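Long-range contacts in ABC transporter, periplasmic substrate-binding protein (Vibrio cholerae O1 biovar eltor, PDB 1TWY), which probably binds phosphate in the periplasm and hands it to an ABC-type transporter for uptake into the cell: residues G104-V109 with V213-F218; A145-E150 with T198-F203; M189-V194 with G202-G207. One frame throughout, in Å; residues are numbered along the deposited sequence.

In the fold
All three contacts lie in one lobe of the binding protein, on a single mixed sheet. Contact 2 pairs the start of strand 200-205 with the parallel strand 145-149; contact 3 lays helix 187-196 against the part that follows, sharing G202 and F203. Contact 1 joins the next two strands, 96-109 and 214-218. Centres of contacts 2 and 3 are about 8 Å apart, those of 1 and 2 about 11 Å. G202 O and V108 N, 2.9 Å apart, probably bond strand to strand. The C-terminal end of strand 145-149, with R149 and E150 of contact 2, leads through a turn to helix 154-163 and probably borders the phosphate pocket; the magnesium residues G164 and T166 follow that helix.

Contact 1. Residues G104-V109 with V213-F218; sequences GLAIVV and VKAIQF
V109 and K214 form a hydrogen-bonded antiparallel pair in the mixed sheet of one lobe of the type II periplasmic-binding-protein fold, where strand 96-109 comes across from the other lobe and runs against its neighbours. V109 N to K214 O, K214 N to V109 O and I216 N to I107 O are each 2.9 Å long and nearly straight. Between them V108 and A215 make a non-hydrogen-bonded pair, and the 4.4 Å between V108 CA and A215 CA is the spacing of such a pair.

K214 shows how a lysine can serve both sheet and surface. Its CB lies 3.6 Å from V109 O. With CG anti to the backbone N (chi1 -172°), the chain starts out beside V109; it then bends at chi3, bringing CE to V109 CG2 (3.9 Å), and the last torsion sends NZ to the carbonyl oxygens of N113 and V115. The aliphatic part thus covers a buried valine while the ammonium group is satisfied in a loop.

On the same face V109 CG2 also meets I216 CG2 at 3.7 Å, the two side chains crossing at about a right angle. I216 CG1 and CD1 lean on I107. On the face of V108 and A215, V108 CG1 reaches V213 CG2 at 3.8 Å. Branched aliphatic residues suit the buried positions I107, V108, V109, V213 and I216: L123, F159 and V201 help cover I107, and I204 covers V108.

Toward F218 the segments diverge, and a single water bridges the widening gap. It takes the N-H of I107 (N to water oxygen 2.9 Å) and donates to I216 O at 2.6 Å.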
loop_
_atom_site.group_PDB
_atom_site.type_symbol
_atom_site.label_atom_id
_atom_site.label_comp_id
_atom_site.label_asym_id
_atom_site.label_seq_id
_atom_site.Cartn_x
_atom_site.Cartn_y
_atom_site.Cartn_z
ATOM N N GLY A 104 4.468 -3.372 2.122
ATOM C CA GLY A 104 5.541 -3.103 1.178
ATOM C C GLY A 104 5.139 -3.565 -0.254
ATOM O O GLY A 104 4.164 -4.337 -0.425
ATOM N N LEU A 105 5.798 -2.984 -1.247
ATOM C CA LEU A 105 5.666 -3.354 -2.627
ATOM C C LEU A 105 6.988 -3.881 -3.117
ATOM O O LEU A 105 8.028 -3.315 -2.769
ATOM C CB LEU A 105 5.280 -2.123 -3.478
ATOM C CG LEU A 105 3.924 -1.452 -3.247
ATOM C CD1 LEU A 105 3.768 -0.294 -4.226
ATOM C CD2 LEU A 105 2.802 -2.350 -3.533
ATOM N N ALA A 106 6.947 -4.886 -3.981
ATOM C CA ALA A 106 8.126 -5.414 -4.676
ATOM C C ALA A 106 8.058 -5.142 -6.132
ATOM O O ALA A 106 6.998 -5.163 -6.718
ATOM C CB ALA A 106 8.186 -7.001 -4.516
ATOM N N ILE A 107 9.185 -4.833 -6.690
ATOM C CA ILE A 107 9.299 -4.780 -8.158
ATOM C C ILE A 107 9.777 -6.116 -8.661
ATOM O O ILE A 107 10.771 -6.678 -8.190
ATOM C CB ILE A 107 10.347 -3.694 -8.522
ATOM C CG1 ILE A 107 10.010 -2.368 -7.799
ATOM C CG2 ILE A 107 10.445 -3.556 -9.998
ATOM C CD1 ILE A 107 8.638 -1.902 -8.225
ATOM N N VAL A 108 9.082 -6.641 -9.657
ATOM C CA VAL A 108 9.308 -7.966 -10.103
ATOM C C VAL A 108 9.666 -8.008 -11.580
ATOM O O VAL A 108 9.057 -7.278 -12.359
ATOM C CB VAL A 108 8.166 -8.897 -9.740
ATOM C CG1 VAL A 108 8.113 -9.057 -8.201
ATOM C CG2 VAL A 108 6.840 -8.475 -10.241
ATOM N N VAL A 109 10.636 -8.841 -11.941
ATOM C CA VAL A 109 11.004 -9.118 -13.303
ATOM C C VAL A 109 11.036 -10.604 -13.586
ATOM O O VAL A 109 10.984 -11.412 -12.634
ATOM C CB VAL A 109 12.416 -8.515 -13.647
ATOM C CG1 VAL A 109 12.343 -6.957 -13.436
ATOM C CG2 VAL A 109 13.588 -9.079 -12.801
ATOM N N VAL A 213 8.653 -15.423 -9.981
ATOM C CA VAL A 213 9.159 -14.100 -10.404
ATOM C C VAL A 213 10.424 -13.755 -9.601
ATOM O O VAL A 213 10.688 -14.401 -8.574
ATOM C CB VAL A 213 8.164 -12.934 -10.188
ATOM C CG1 VAL A 213 6.923 -13.139 -10.946
ATOM C CG2 VAL A 213 7.818 -12.771 -8.782
ATOM N N LYS A 214 11.195 -12.795 -10.100
ATOM C CA LYS A 214 12.392 -12.329 -9.394
ATOM C C LYS A 214 12.078 -10.906 -8.831
ATOM O O LYS A 214 11.883 -9.980 -9.639
ATOM C CB LYS A 214 13.614 -12.277 -10.384
ATOM C CG LYS A 214 14.920 -11.998 -9.654
ATOM C CD LYS A 214 16.121 -12.449 -10.392
ATOM C CE LYS A 214 16.314 -11.542 -11.518
ATOM N NZ LYS A 214 17.877 -11.335 -11.852
ATOM N N ALA A 215 12.049 -10.751 -7.537
ATOM C CA ALA A 215 11.904 -9.492 -6.907
ATOM C C ALA A 215 13.265 -8.837 -6.866
ATOM O O ALA A 215 14.227 -9.489 -6.502
ATOM C CB ALA A 215 11.449 -9.716 -5.449
ATOM N N ILE A 216 13.394 -7.612 -7.323
ATOM C CA ILE A 216 14.704 -6.960 -7.389
ATOM C C ILE A 216 14.867 -5.898 -6.309
ATOM O O ILE A 216 13.934 -5.539 -5.564
ATOM C CB ILE A 216 14.955 -6.373 -8.746
ATOM C CG1 ILE A 216 13.929 -5.327 -9.062
ATOM C CG2 ILE A 216 14.969 -7.513 -9.751
ATOM C CD1 ILE A 216 14.278 -4.554 -10.431
ATOM N N GLN A 217 16.097 -5.432 -6.116
ATOM C CA GLN A 217 16.324 -4.325 -5.201
ATOM C C GLN A 217 15.770 -3.029 -5.748
ATOM O O GLN A 217 15.652 -2.833 -6.952
ATOM C CB GLN A 217 17.833 -4.147 -4.981
ATOM C CG GLN A 217 18.423 -5.305 -4.253
ATOM C CD GLN A 217 20.010 -5.233 -4.270
ATOM O OE1 GLN A 217 20.633 -4.556 -5.137
ATOM N NE2 GLN A 217 20.618 -5.918 -3.364
ATOM N N PHE A 218 15.496 -2.125 -4.837
ATOM C CA PHE A 218 15.195 -0.732 -5.115
ATOM C C PHE A 218 16.205 0.134 -4.384
ATOM O O PHE A 218 16.307 0.075 -3.130
ATOM C CB PHE A 218 13.784 -0.359 -4.658
ATOM C CG PHE A 218 13.361 1.026 -5.087
ATOM C CD1 PHE A 218 13.181 1.311 -6.414
ATOM C CD2 PHE A 218 13.114 1.993 -4.151
ATOM C CE1 PHE A 218 12.731 2.542 -6.850
ATOM C CE2 PHE A 218 12.651 3.216 -4.566
ATOM C CZ PHE A 218 12.500 3.505 -5.893
HETATM O O HOH W 1 11.411 -5.232 -4.952
#

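Contact 2. Residues A145-E150 with T198-F203; sequences AVVTRE and TQAVGF
A145 and V147 are bonded through their backbones to segment 198-203, in the parallel part of the sheet. V201 N gives to A145 O at 3.0 Å and V147 N to V201 O at 2.9 Å, so V201 is bonded to two residues of the neighbouring strand, as parallel pairing requires. A145 N reaches Q199 O at 3.0 Å, but from above the carbonyl plane, 52° out of it; the indole NE1 of W134 is a second donor to that oxygen.

Apolar contacts line the same ladder. A145 CB rests on Q199 CG at 3.6 Å, and V147 CG2 lies 4.1 Å from A200 CB. A small methyl suits A200, which lies beneath V194 of helix 187-196.

The aromatic contact belongs to F203. Its ring is turned toward segment 145-150, where the strands no longer bond directly to each other. T148, with OG1 anti to the backbone N (chi1 -170°), brings that oxygen to the ring edge, 3.4 Å from CZ and in the ring plane. R149 meets the same ring through its CG, near CE2. F159, from helix 154-163, stacks on the ring of F203.

The charged contacts are at the end. R149 grips E150 side-on: NE to OE1 is 2.8 Å and NH2 to OE2 3.0 Å, each oxygen using its syn lone pair. R149 NH1 turns instead to a water that donates to F203 O. With E150 on NE and NH2 and the water on NH1, the guanidinium group is fixed in orientation at the end of strand 145-149. As in related phosphate receptors, an arginine just before such a strand-to-helix turn probably lines the anion pocket.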
loop_
_atom_site.group_PDB
_atom_site.type_symbol
_atom_site.label_atom_id
_atom_site.label_comp_id
_atom_site.label_asym_id
_atom_site.label_seq_id
_atom_site.Cartn_x
_atom_site.Cartn_y
_atom_site.Cartn_z
ATOM N N ALA A 145 8.299 -4.280 -21.522
ATOM C CA ALA A 145 6.791 -4.262 -21.418
ATOM C C ALA A 145 6.495 -3.819 -19.956
ATOM O O ALA A 145 6.935 -4.502 -19.003
ATOM C CB ALA A 145 6.146 -5.614 -21.685
ATOM N N VAL A 146 5.932 -2.665 -19.806
ATOM C CA VAL A 146 5.606 -2.098 -18.480
ATOM C C VAL A 146 4.263 -2.618 -18.146
ATOM O O VAL A 146 3.352 -2.434 -18.841
ATOM C CB VAL A 146 5.485 -0.585 -18.613
ATOM C CG1 VAL A 146 5.173 0.092 -17.278
ATOM C CG2 VAL A 146 6.820 -0.026 -19.104
ATOM N N VAL A 147 4.102 -3.191 -16.956
ATOM C CA VAL A 147 2.849 -3.749 -16.444
ATOM C C VAL A 147 2.440 -3.007 -15.166
ATOM O O VAL A 147 3.240 -2.717 -14.290
ATOM C CB VAL A 147 2.964 -5.185 -16.192
ATOM C CG1 VAL A 147 1.486 -5.747 -15.999
ATOM C CG2 VAL A 147 3.700 -5.911 -17.254
ATOM N N THR A 148 1.131 -2.687 -15.089
ATOM C CA THR A 148 0.536 -1.992 -14.054
ATOM C C THR A 148 -0.771 -2.682 -13.598
ATOM O O THR A 148 -1.127 -3.722 -14.191
ATOM C CB THR A 148 0.437 -0.505 -14.346
ATOM O OG1 THR A 148 0.036 0.154 -13.122
ATOM C CG2 THR A 148 -0.630 -0.186 -15.413
ATOM N N ARG A 149 -1.497 -2.137 -12.697
ATOM C CA ARG A 149 -2.761 -2.661 -12.217
ATOM C C ARG A 149 -3.901 -1.746 -12.732
ATOM O O ARG A 149 -3.671 -0.687 -13.356
ATOM C CB ARG A 149 -2.680 -2.748 -10.691
ATOM C CG ARG A 149 -1.859 -3.868 -10.147
ATOM C CD ARG A 149 -2.481 -5.277 -10.393
ATOM N NE ARG A 149 -3.735 -5.346 -9.744
ATOM C CZ ARG A 149 -3.908 -5.480 -8.448
ATOM N NH1 ARG A 149 -2.861 -5.784 -7.659
ATOM N NH2 ARG A 149 -5.126 -5.448 -7.933
ATOM N N GLU A 150 -5.117 -2.206 -12.466
ATOM C CA GLU A 150 -6.289 -1.483 -12.825
ATOM C C GLU A 150 -6.343 -0.110 -12.133
ATOM O O GLU A 150 -5.811 0.082 -11.037
ATOM C CB GLU A 150 -7.502 -2.347 -12.535
ATOM C CG GLU A 150 -7.894 -2.671 -11.112
ATOM C CD GLU A 150 -7.136 -3.739 -10.395
ATOM O OE1 GLU A 150 -6.068 -4.259 -10.842
ATOM O OE2 GLU A 150 -7.424 -3.947 -9.134
ATOM N N THR A 198 9.800 -12.517 -20.624
ATOM C CA THR A 198 11.166 -12.064 -20.323
ATOM C C THR A 198 11.321 -10.521 -20.273
ATOM O O THR A 198 12.117 -10.008 -19.536
ATOM C CB THR A 198 12.198 -12.615 -21.327
ATOM O OG1 THR A 198 11.813 -12.368 -22.651
ATOM C CG2 THR A 198 12.277 -14.157 -21.258
ATOM N N GLN A 199 10.486 -9.831 -21.082
ATOM C CA GLN A 199 10.550 -8.378 -21.212
ATOM C C GLN A 199 9.822 -7.600 -20.127
ATOM O O GLN A 199 9.949 -6.403 -20.090
ATOM C CB GLN A 199 9.977 -7.939 -22.559
ATOM C CG GLN A 199 8.439 -8.088 -22.824
ATOM C CD GLN A 199 7.973 -9.382 -23.463
ATOM O OE1 GLN A 199 8.574 -10.404 -23.193
ATOM N NE2 GLN A 199 6.923 -9.358 -24.291
ATOM N N ALA A 200 9.001 -8.255 -19.279
ATOM C CA ALA A 200 8.093 -7.510 -18.460
ATOM C C ALA A 200 8.666 -7.089 -17.104
ATOM O O ALA A 200 9.570 -7.683 -16.539
ATOM C CB ALA A 200 6.804 -8.426 -18.178
ATOM N N VAL A 201 8.155 -5.957 -16.634
ATOM C CA VAL A 201 8.343 -5.478 -15.284
ATOM C C VAL A 201 7.062 -5.094 -14.719
ATOM O O VAL A 201 6.104 -4.589 -15.384
ATOM C CB VAL A 201 9.292 -4.242 -15.172
ATOM C CG1 VAL A 201 8.878 -3.094 -16.033
ATOM C CG2 VAL A 201 9.652 -3.855 -13.716
ATOM N N GLY A 202 6.953 -5.392 -13.425
ATOM C CA GLY A 202 5.751 -5.043 -12.733
ATOM C C GLY A 202 5.993 -4.882 -11.237
ATOM O O GLY A 202 7.118 -4.844 -10.791
ATOM N N PHE A 203 4.902 -4.680 -10.515
ATOM C CA PHE A 203 4.917 -4.471 -9.018
ATOM C C PHE A 203 3.814 -5.340 -8.427
ATOM O O PHE A 203 2.730 -5.529 -9.018
ATOM C CB PHE A 203 4.817 -3.032 -8.607
ATOM C CG PHE A 203 3.644 -2.312 -9.109
ATOM C CD1 PHE A 203 3.664 -1.699 -10.356
ATOM C CD2 PHE A 203 2.457 -2.302 -8.395
ATOM C CE1 PHE A 203 2.554 -1.101 -10.889
ATOM C CE2 PHE A 203 1.317 -1.683 -8.962
ATOM C CZ PHE A 203 1.407 -1.053 -10.205
HETATM O O HOH W 2 0.037 -6.249 -8.352
#

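Contact 3. Residues M189-V194 with G202-G207; sequences MMKTLV and GFISIG
M190, a selenomethionine in this crystal, has the largest share of the surface buried between helix 187-196 and strand 200-205; the axes of segments 189-194 and 202-205 approach to 8.7 Å, their directions 143° apart. CG stands anti to the backbone N (chi1 175°), which sends the side chain from the helix toward the sheet; bends at the next two torsions then fold it along the strand. CG presses on I204 CG2 at 3.4 Å, tighter than usual for two carbons. The selenium lies 3.8 Å from G202 CA, and CE ends 3.5 Å from F203 O. A long, flexible, unbranched chain suits such a path over a backbone.

G202 suits its place because it has no side chain: the direction a CB would take is filled by the selenium. F203 N, buried beneath M190, has no hydrogen-bond partner in the model.

I204 fills the other half of the interface. While its CG2 meets M190, its CD1 touches K191 CG at 3.8 Å, the two chains crossing at about a right angle. K191 covers the isoleucine with its methylenes and sends NZ on to S208 O and to a salt bridge with D210.

Strand 182-184, helix 187-196 and strand 200-205 together make a beta-alpha-beta crossover that passes over strand 145-149, a unit characteristic of the alpha/beta lobes of periplasmic binding proteins.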
loop_
_atom_site.group_PDB
_atom_site.type_symbol
_atom_site.label_atom_id
_atom_site.label_comp_id
_atom_site.label_asym_id
_atom_site.label_seq_id
_atom_site.Cartn_x
_atom_site.Cartn_y
_atom_site.Cartn_z
HETATM N N MSE A 189 -2.132 -12.446 -11.319
HETATM C CA MSE A 189 -2.129 -12.313 -12.800
HETATM C C MSE A 189 -0.830 -11.532 -13.125
HETATM O O MSE A 189 -0.199 -11.791 -14.114
HETATM C CB MSE A 189 -3.356 -11.606 -13.352
HETATM C CG MSE A 189 -3.342 -11.507 -14.849
HETATM SE SE MSE A 189 -4.958 -10.660 -15.474
HETATM C CE MSE A 189 -4.482 -10.551 -17.237
HETATM N N MSE A 190 -0.413 -10.603 -12.291
HETATM C CA MSE A 190 0.846 -9.918 -12.491
HETATM C C MSE A 190 2.012 -10.884 -12.512
HETATM O O MSE A 190 2.893 -10.784 -13.348
HETATM C CB MSE A 190 1.055 -8.871 -11.411
HETATM C CG MSE A 190 2.351 -8.171 -11.426
HETATM SE SE MSE A 190 2.437 -6.878 -12.904
HETATM C CE MSE A 190 1.560 -5.593 -12.346
ATOM N N LYS A 191 2.114 -11.754 -11.487
ATOM C CA LYS A 191 3.148 -12.725 -11.482
ATOM C C LYS A 191 3.109 -13.669 -12.690
ATOM O O LYS A 191 4.153 -13.874 -13.214
ATOM C CB LYS A 191 3.126 -13.528 -10.220
ATOM C CG LYS A 191 3.429 -12.704 -8.970
ATOM C CD LYS A 191 3.454 -13.580 -7.605
ATOM C CE LYS A 191 2.065 -13.948 -7.183
ATOM N NZ LYS A 191 2.171 -14.915 -5.948
ATOM N N THR A 192 1.942 -14.156 -13.073
ATOM C CA THR A 192 1.849 -15.022 -14.244
ATOM C C THR A 192 2.333 -14.281 -15.481
ATOM O O THR A 192 3.075 -14.880 -16.292
ATOM C CB THR A 192 0.417 -15.526 -14.380
ATOM O OG1 THR A 192 0.128 -16.250 -13.160
ATOM C CG2 THR A 192 0.317 -16.475 -15.511
ATOM N N LEU A 193 1.935 -13.036 -15.644
ATOM C CA LEU A 193 2.412 -12.258 -16.799
ATOM C C LEU A 193 3.869 -12.087 -16.826
ATOM O O LEU A 193 4.567 -12.355 -17.848
ATOM C CB LEU A 193 1.639 -10.936 -16.927
ATOM C CG LEU A 193 1.731 -10.238 -18.258
ATOM C CD1 LEU A 193 1.026 -10.986 -19.393
ATOM C CD2 LEU A 193 1.199 -8.861 -18.147
ATOM N N VAL A 194 4.469 -11.689 -15.701
ATOM C CA VAL A 194 5.902 -11.522 -15.584
ATOM C C VAL A 194 6.618 -12.838 -15.864
ATOM O O VAL A 194 7.630 -12.915 -16.505
ATOM C CB VAL A 194 6.311 -10.794 -14.287
ATOM C CG1 VAL A 194 7.777 -10.785 -14.033
ATOM C CG2 VAL A 194 5.838 -9.380 -14.280
ATOM N N GLY A 202 6.953 -5.392 -13.425
ATOM C CA GLY A 202 5.751 -5.043 -12.733
ATOM C C GLY A 202 5.993 -4.882 -11.237
ATOM O O GLY A 202 7.118 -4.844 -10.791
ATOM N N PHE A 203 4.902 -4.680 -10.515
ATOM C CA PHE A 203 4.917 -4.471 -9.018
ATOM C C PHE A 203 3.814 -5.340 -8.427
ATOM O O PHE A 203 2.730 -5.529 -9.018
ATOM C CB PHE A 203 4.817 -3.032 -8.607
ATOM C CG PHE A 203 3.644 -2.312 -9.109
ATOM C CD1 PHE A 203 3.664 -1.699 -10.356
ATOM C CD2 PHE A 203 2.457 -2.302 -8.395
ATOM C CE1 PHE A 203 2.554 -1.101 -10.889
ATOM C CE2 PHE A 203 1.317 -1.683 -8.962
ATOM C CZ PHE A 203 1.407 -1.053 -10.205
ATOM N N ILE A 204 4.052 -5.835 -7.239
ATOM C CA ILE A 204 3.105 -6.673 -6.477
ATOM C C ILE A 204 3.311 -6.383 -4.999
ATOM O O ILE A 204 4.342 -5.881 -4.543
ATOM C CB ILE A 204 3.348 -8.156 -6.680
ATOM C CG1 ILE A 204 4.787 -8.641 -6.290
ATOM C CG2 ILE A 204 3.024 -8.640 -8.135
ATOM C CD1 ILE A 204 4.894 -10.207 -6.494
ATOM N N SER A 205 2.286 -6.656 -4.215
ATOM C CA SER A 205 2.437 -6.637 -2.761
ATOM C C SER A 205 3.588 -7.569 -2.323
ATOM O O SER A 205 3.772 -8.662 -2.844
ATOM C CB SER A 205 1.160 -7.157 -2.088
ATOM O OG SER A 205 -0.052 -6.706 -2.726
ATOM N N ILE A 206 4.414 -7.108 -1.363
ATOM C CA ILE A 206 5.610 -7.808 -1.034
ATOM C C ILE A 206 5.347 -9.223 -0.514
ATOM O O ILE A 206 6.094 -10.162 -0.843
ATOM C CB ILE A 206 6.436 -6.939 -0.027
ATOM C CG1 ILE A 206 7.814 -7.496 0.093
ATOM C CG2 ILE A 206 5.688 -6.863 1.383
ATOM C CD1 ILE A 206 8.747 -6.488 0.660
ATOM N N GLY A 207 4.202 -9.388 0.134
ATOM C CA GLY A 207 3.750 -10.693 0.627
ATOM C C GLY A 207 3.408 -11.692 -0.442
ATOM O O GLY A 207 3.511 -12.905 -0.207
#